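Local atomic coordinates of uronate dehydrogenase (PDB entry 3RFX), a protein that oxidises uronic acids such as galacturonate and glucuronate to aldaric acid lactones, using NAD as the hydride acceptor. Residues 83-96 with 136-150. The protein carries 1 engineered substitution. Residues are numbered along the deposited sequence; the frame is centred on the assembly and turned at random.
Sequences ILQGNIIGLYNLYE and AGVSKCFGENLARMY. Engineered in segment 136-150: Ala136 (natural residue Tyr).
Asn87 ND2 donates a nearly straight hydrogen bond to Ser139 OG (2.9 Å, N-H...O 169°), with the hydroxyl lying in the amide plane. Ser139 OG, set between its own backbone N and carbonyl carbon (chi1 78°), donates back to Ala136 O (2.8 Å), about one turn earlier in its own helix, which also accepts from Lys140 N. Asn87 OD1 takes the backbone N-H of Ile74, so both ends of the amide are engaged and its rotation is fixed. Just beyond, one water donates to Asn87 O and Ser139 O, linking the two backbones where a pi-type turn widens helix 83-96. Lys140 NZ hydrogen-bonds Ala109 O, its chain passing beside Asn87. Ile83 CD1 meets the engineered Ala136 (tyrosine in nature). Midway the contact turns apolar: Ile88 CG2 sits over the centre of one Phe142 face, and Leu146 CD2 packs on Leu91 CB (4.2 Å). At the far end Tyr95 CB lies over the middle of the Tyr150 ring, 3.8 Å from its centroid, while Tyr95 OH is hydrogen-bonded to Thr158 OG1. Tyr150 OH donates to the anti side of Glu96 OE2 (2.7 Å); Glu96 OE1 forms salt bridges with Arg99 and with Lys265 of the second subunit. Gly86, on helix 83-96, touches the bound NAD. These parallel helices, axes 8.8 Å apart, follow strands 67-70 and 105-111 of the NAD-binding Rossmann fold.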
loop_
_atom_site.group_PDB
_atom_site.type_symbol
_atom_site.label_atom_id
_atom_site.label_comp_id
_atom_site.label_asym_id
_atom_site.label_seq_id
_atom_site.Cartn_x
_atom_site.Cartn_y
_atom_site.Cartn_z
ATOM N N ILE A 83 36.232 -10.217 3.820
ATOM C CA ILE A 83 34.936 -9.984 3.174
ATOM C C ILE A 83 35.155 -9.193 1.890
ATOM O O ILE A 83 34.603 -9.518 0.840
ATOM C CB ILE A 83 34.016 -9.151 4.079
ATOM C CG1 ILE A 83 33.795 -9.850 5.416
ATOM C CG2 ILE A 83 32.666 -8.873 3.394
ATOM C CD1 ILE A 83 32.760 -10.895 5.375
ATOM N N LEU A 84 35.967 -8.150 1.999
ATOM C CA LEU A 84 36.313 -7.301 0.860
ATOM C C LEU A 84 36.817 -8.141 -0.308
ATOM O O LEU A 84 36.387 -7.963 -1.450
ATOM C CB LEU A 84 37.382 -6.287 1.281
ATOM C CG LEU A 84 37.782 -5.234 0.247
ATOM C CD1 LEU A 84 36.637 -4.248 0.035
ATOM C CD2 LEU A 84 39.048 -4.513 0.694
ATOM N N GLN A 85 37.717 -9.075 -0.021
ATOM C CA GLN A 85 38.305 -9.913 -1.062
ATOM C C GLN A 85 37.320 -10.885 -1.710
ATOM O O GLN A 85 37.239 -10.970 -2.937
ATOM C CB GLN A 85 39.520 -10.677 -0.514
ATOM C CG GLN A 85 40.623 -9.766 0.017
ATOM C CD GLN A 85 41.406 -9.089 -1.089
ATOM O OE1 GLN A 85 41.682 -9.694 -2.126
ATOM N NE2 GLN A 85 41.776 -7.832 -0.872
ATOM N N GLY A 86 36.573 -11.621 -0.892
ATOM C CA GLY A 86 35.708 -12.674 -1.398
ATOM C C GLY A 86 34.354 -12.208 -1.929
ATOM O O GLY A 86 33.816 -12.795 -2.874
ATOM N N ASN A 87 33.804 -11.158 -1.326
ATOM C CA ASN A 87 32.406 -10.784 -1.565
ATOM C C ASN A 87 32.223 -9.456 -2.274
ATOM O O ASN A 87 31.128 -9.151 -2.757
ATOM C CB ASN A 87 31.632 -10.720 -0.237
ATOM C CG ASN A 87 31.495 -12.070 0.429
ATOM O OD1 ASN A 87 32.066 -13.068 -0.019
ATOM N ND2 ASN A 87 30.713 -12.113 1.506
ATOM N N ILE A 88 33.275 -8.647 -2.299
ATOM C CA ILE A 88 33.170 -7.320 -2.890
ATOM C C ILE A 88 34.009 -7.280 -4.166
ATOM O O ILE A 88 33.463 -7.242 -5.270
ATOM C CB ILE A 88 33.532 -6.219 -1.877
ATOM C CG1 ILE A 88 32.519 -6.258 -0.717
ATOM C CG2 ILE A 88 33.504 -4.845 -2.529
ATOM C CD1 ILE A 88 32.727 -5.222 0.331
ATOM N N ILE A 89 35.328 -7.347 -4.017
ATOM C CA ILE A 89 36.205 -7.501 -5.170
ATOM C C ILE A 89 35.831 -8.743 -5.963
ATOM O O ILE A 89 35.745 -8.704 -7.194
ATOM C CB ILE A 89 37.682 -7.578 -4.736
ATOM C CG1 ILE A 89 38.087 -6.271 -4.053
ATOM C CG2 ILE A 89 38.577 -7.896 -5.943
ATOM C CD1 ILE A 89 39.435 -6.338 -3.333
ATOM N N GLY A 90 35.588 -9.847 -5.261
ATOM C CA GLY A 90 35.218 -11.087 -5.911
ATOM C C GLY A 90 33.961 -10.992 -6.758
ATOM O O GLY A 90 33.878 -11.596 -7.834
ATOM N N LEU A 91 32.971 -10.253 -6.271
ATOM C CA LEU A 91 31.718 -10.096 -7.007
ATOM C C LEU A 91 31.934 -9.254 -8.257
ATOM O O LEU A 91 31.438 -9.578 -9.326
ATOM C CB LEU A 91 30.623 -9.476 -6.122
ATOM C CG LEU A 91 29.596 -10.483 -5.598
ATOM C CD1 LEU A 91 28.636 -10.944 -6.694
ATOM C CD2 LEU A 91 30.306 -11.689 -4.967
ATOM N N TYR A 92 32.670 -8.167 -8.116
ATOM C CA TYR A 92 33.011 -7.362 -9.283
ATOM C C TYR A 92 33.676 -8.233 -10.359
ATOM O O TYR A 92 33.267 -8.224 -11.522
ATOM C CB TYR A 92 33.900 -6.182 -8.897
ATOM C CG TYR A 92 34.439 -5.440 -10.104
ATOM C CD1 TYR A 92 33.620 -4.587 -10.843
ATOM C CD2 TYR A 92 35.755 -5.617 -10.520
ATOM C CE1 TYR A 92 34.105 -3.920 -11.953
ATOM C CE2 TYR A 92 36.252 -4.954 -11.617
ATOM C CZ TYR A 92 35.421 -4.107 -12.336
ATOM O OH TYR A 92 35.909 -3.450 -13.441
ATOM N N ASN A 93 34.684 -9.008 -9.967
ATOM C CA ASN A 93 35.382 -9.870 -10.921
ATOM C C ASN A 93 34.471 -10.904 -11.572
ATOM O O ASN A 93 34.591 -11.193 -12.766
ATOM C CB ASN A 93 36.579 -10.563 -10.250
ATOM C CG ASN A 93 37.675 -9.590 -9.879
ATOM O OD1 ASN A 93 37.747 -8.488 -10.430
ATOM N ND2 ASN A 93 38.540 -9.985 -8.940
ATOM N N LEU A 94 33.564 -11.482 -10.794
ATOM C CA LEU A 94 32.653 -12.465 -11.353
ATOM C C LEU A 94 31.744 -11.827 -12.409
ATOM O O LEU A 94 31.521 -12.416 -13.466
ATOM C CB LEU A 94 31.784 -13.106 -10.267
ATOM C CG LEU A 94 30.895 -14.247 -10.766
ATOM C CD1 LEU A 94 31.726 -15.509 -10.968
ATOM C CD2 LEU A 94 29.749 -14.510 -9.782
ATOM N N TYR A 95 31.209 -10.641 -12.116
ATOM C CA TYR A 95 30.276 -9.990 -13.049
ATOM C C TYR A 95 30.976 -9.506 -14.326
ATOM O O TYR A 95 30.446 -9.654 -15.436
ATOM C CB TYR A 95 29.416 -8.900 -12.357
ATOM C CG TYR A 95 28.197 -9.566 -11.756
ATOM C CD1 TYR A 95 26.987 -9.588 -12.437
ATOM C CD2 TYR A 95 28.294 -10.282 -10.561
ATOM C CE1 TYR A 95 25.880 -10.258 -11.921
ATOM C CE2 TYR A 95 27.199 -10.955 -10.037
ATOM C CZ TYR A 95 25.999 -10.944 -10.717
ATOM O OH TYR A 95 24.919 -11.619 -10.200
ATOM N N GLU A 96 32.178 -8.970 -14.162
ATOM C CA GLU A 96 33.000 -8.597 -15.309
ATOM C C GLU A 96 33.337 -9.808 -16.184
ATOM O O GLU A 96 33.301 -9.731 -17.422
ATOM C CB GLU A 96 34.260 -7.861 -14.850
ATOM C CG GLU A 96 34.024 -6.383 -14.642
ATOM C CD GLU A 96 33.461 -5.721 -15.892
ATOM O OE1 GLU A 96 34.223 -5.554 -16.864
ATOM O OE2 GLU A 96 32.253 -5.393 -15.922
ATOM N N ALA A 136 29.118 -9.114 6.753
ATOM C CA ALA A 136 28.749 -10.156 5.805
ATOM C C ALA A 136 27.433 -9.806 5.106
ATOM O O ALA A 136 27.347 -9.865 3.876
ATOM C CB ALA A 136 28.669 -11.514 6.470
ATOM N N GLY A 137 26.419 -9.426 5.882
ATOM C CA GLY A 137 25.160 -8.972 5.298
ATOM C C GLY A 137 25.329 -7.768 4.378
ATOM O O GLY A 137 24.760 -7.721 3.274
ATOM N N VAL A 138 26.103 -6.782 4.825
ATOM C CA VAL A 138 26.359 -5.594 4.005
ATOM C C VAL A 138 26.980 -6.005 2.670
ATOM O O VAL A 138 26.623 -5.475 1.615
ATOM C CB VAL A 138 27.301 -4.593 4.728
ATOM C CG1 VAL A 138 27.756 -3.468 3.782
ATOM C CG2 VAL A 138 26.622 -4.004 5.966
ATOM N N SER A 139 27.905 -6.964 2.709
ATOM C CA SER A 139 28.577 -7.392 1.485
ATOM C C SER A 139 27.643 -8.181 0.572
ATOM O O SER A 139 27.779 -8.134 -0.655
ATOM C CB SER A 139 29.848 -8.196 1.787
ATOM O OG SER A 139 29.535 -9.522 2.152
ATOM N N LYS A 140 26.677 -8.890 1.152
ATOM C CA LYS A 140 25.692 -9.579 0.320
ATOM C C LYS A 140 24.752 -8.562 -0.351
ATOM O O LYS A 140 24.344 -8.755 -1.504
ATOM C CB LYS A 140 24.929 -10.647 1.113
ATOM C CG LYS A 140 25.802 -11.855 1.558
ATOM C CD LYS A 140 26.347 -12.634 0.349
ATOM C CE LYS A 140 27.038 -13.949 0.763
ATOM N NZ LYS A 140 27.483 -14.750 -0.423
ATOM N N CYS A 141 24.441 -7.477 0.358
ATOM C CA CYS A 141 23.738 -6.340 -0.237
ATOM C C CYS A 141 24.532 -5.767 -1.417
ATOM O O CYS A 141 23.956 -5.414 -2.450
ATOM C CB CYS A 141 23.509 -5.234 0.784
ATOM S SG CYS A 141 22.254 -5.635 2.052
ATOM N N PHE A 142 25.847 -5.660 -1.258
ATOM C CA PHE A 142 26.682 -5.162 -2.358
ATOM C C PHE A 142 26.512 -6.046 -3.596
ATOM O O PHE A 142 26.338 -5.539 -4.712
ATOM C CB PHE A 142 28.158 -5.076 -1.954
ATOM C CG PHE A 142 29.084 -4.750 -3.105
ATOM C CD1 PHE A 142 29.413 -3.437 -3.399
ATOM C CD2 PHE A 142 29.615 -5.762 -3.888
ATOM C CE1 PHE A 142 30.259 -3.138 -4.467
ATOM C CE2 PHE A 142 30.456 -5.465 -4.961
ATOM C CZ PHE A 142 30.777 -4.158 -5.237
ATOM N N GLY A 143 26.562 -7.361 -3.395
ATOM C CA GLY A 143 26.342 -8.296 -4.489
ATOM C C GLY A 143 24.988 -8.100 -5.165
ATOM O O GLY A 143 24.879 -8.130 -6.395
ATOM N N GLU A 144 23.944 -7.911 -4.365
ATOM C CA GLU A 144 22.607 -7.657 -4.912
ATOM C C GLU A 144 22.529 -6.358 -5.713
ATOM O O GLU A 144 21.905 -6.318 -6.776
ATOM C CB GLU A 144 21.562 -7.601 -3.783
ATOM C CG GLU A 144 21.343 -8.930 -3.067
ATOM C CD GLU A 144 20.151 -8.888 -2.103
ATOM O OE1 GLU A 144 19.447 -7.852 -2.048
ATOM O OE2 GLU A 144 19.920 -9.899 -1.415
ATOM N N ASN A 145 23.119 -5.290 -5.182
ATOM C CA ASN A 145 23.077 -3.989 -5.847
ATOM C C ASN A 145 23.889 -4.002 -7.135
ATOM O O ASN A 145 23.483 -3.415 -8.153
ATOM C CB ASN A 145 23.595 -2.886 -4.925
ATOM C CG ASN A 145 22.681 -2.659 -3.716
ATOM O OD1 ASN A 145 21.468 -2.862 -3.799
ATOM N ND2 ASN A 145 23.262 -2.242 -2.598
ATOM N N LEU A 146 25.036 -4.668 -7.082
ATOM C CA LEU A 146 25.879 -4.823 -8.270
ATOM C C LEU A 146 25.161 -5.647 -9.336
ATOM O O LEU A 146 25.142 -5.266 -10.513
ATOM C CB LEU A 146 27.216 -5.483 -7.914
ATOM C CG LEU A 146 28.257 -5.468 -9.050
ATOM C CD1 LEU A 146 28.928 -4.126 -9.100
ATOM C CD2 LEU A 146 29.287 -6.573 -8.862
ATOM N N ALA A 147 24.563 -6.766 -8.937
ATOM C CA ALA A 147 23.824 -7.594 -9.894
ATOM C C ALA A 147 22.688 -6.804 -10.544
ATOM O O ALA A 147 22.430 -6.939 -11.749
ATOM C CB ALA A 147 23.274 -8.862 -9.228
ATOM N N ARG A 148 21.993 -5.993 -9.750
ATOM C CA ARG A 148 20.888 -5.202 -10.296
ATOM C C ARG A 148 21.402 -4.223 -11.347
ATOM O O ARG A 148 20.786 -4.051 -12.395
ATOM C CB ARG A 148 20.138 -4.445 -9.190
ATOM C CG ARG A 148 18.964 -3.587 -9.708
ATOM C CD ARG A 148 17.803 -4.451 -10.217
ATOM N NE ARG A 148 17.079 -3.804 -11.311
ATOM C CZ ARG A 148 15.861 -4.148 -11.721
ATOM N NH1 ARG A 148 15.190 -5.120 -11.109
ATOM N NH2 ARG A 148 15.304 -3.507 -12.744
ATOM N N MET A 149 22.537 -3.585 -11.061
ATOM C CA MET A 149 23.128 -2.629 -11.998
ATOM C C MET A 149 23.525 -3.307 -13.320
ATOM O O MET A 149 23.231 -2.781 -14.404
ATOM C CB MET A 149 24.317 -1.896 -11.353
ATOM C CG MET A 149 24.921 -0.773 -12.209
ATOM S SD MET A 149 26.176 -1.426 -13.347
ATOM C CE MET A 149 27.538 -1.712 -12.206
ATOM N N TYR A 150 24.170 -4.473 -13.243
ATOM C CA TYR A 150 24.508 -5.206 -14.465
ATOM C C TYR A 150 23.262 -5.668 -15.213
ATOM O O TYR A 150 23.270 -5.773 -16.444
ATOM C CB TYR A 150 25.438 -6.396 -14.201
ATOM C CG TYR A 150 26.900 -6.007 -14.066
ATOM C CD1 TYR A 150 27.823 -6.324 -15.063
ATOM C CD2 TYR A 150 27.353 -5.315 -12.945
ATOM C CE1 TYR A 150 29.170 -5.965 -14.943
ATOM C CE2 TYR A 150 28.686 -4.953 -12.815
ATOM C CZ TYR A 150 29.591 -5.282 -13.819
ATOM O OH TYR A 150 30.914 -4.921 -13.675
HETATM O O HOH W 1 28.571 -10.191 -2.317
#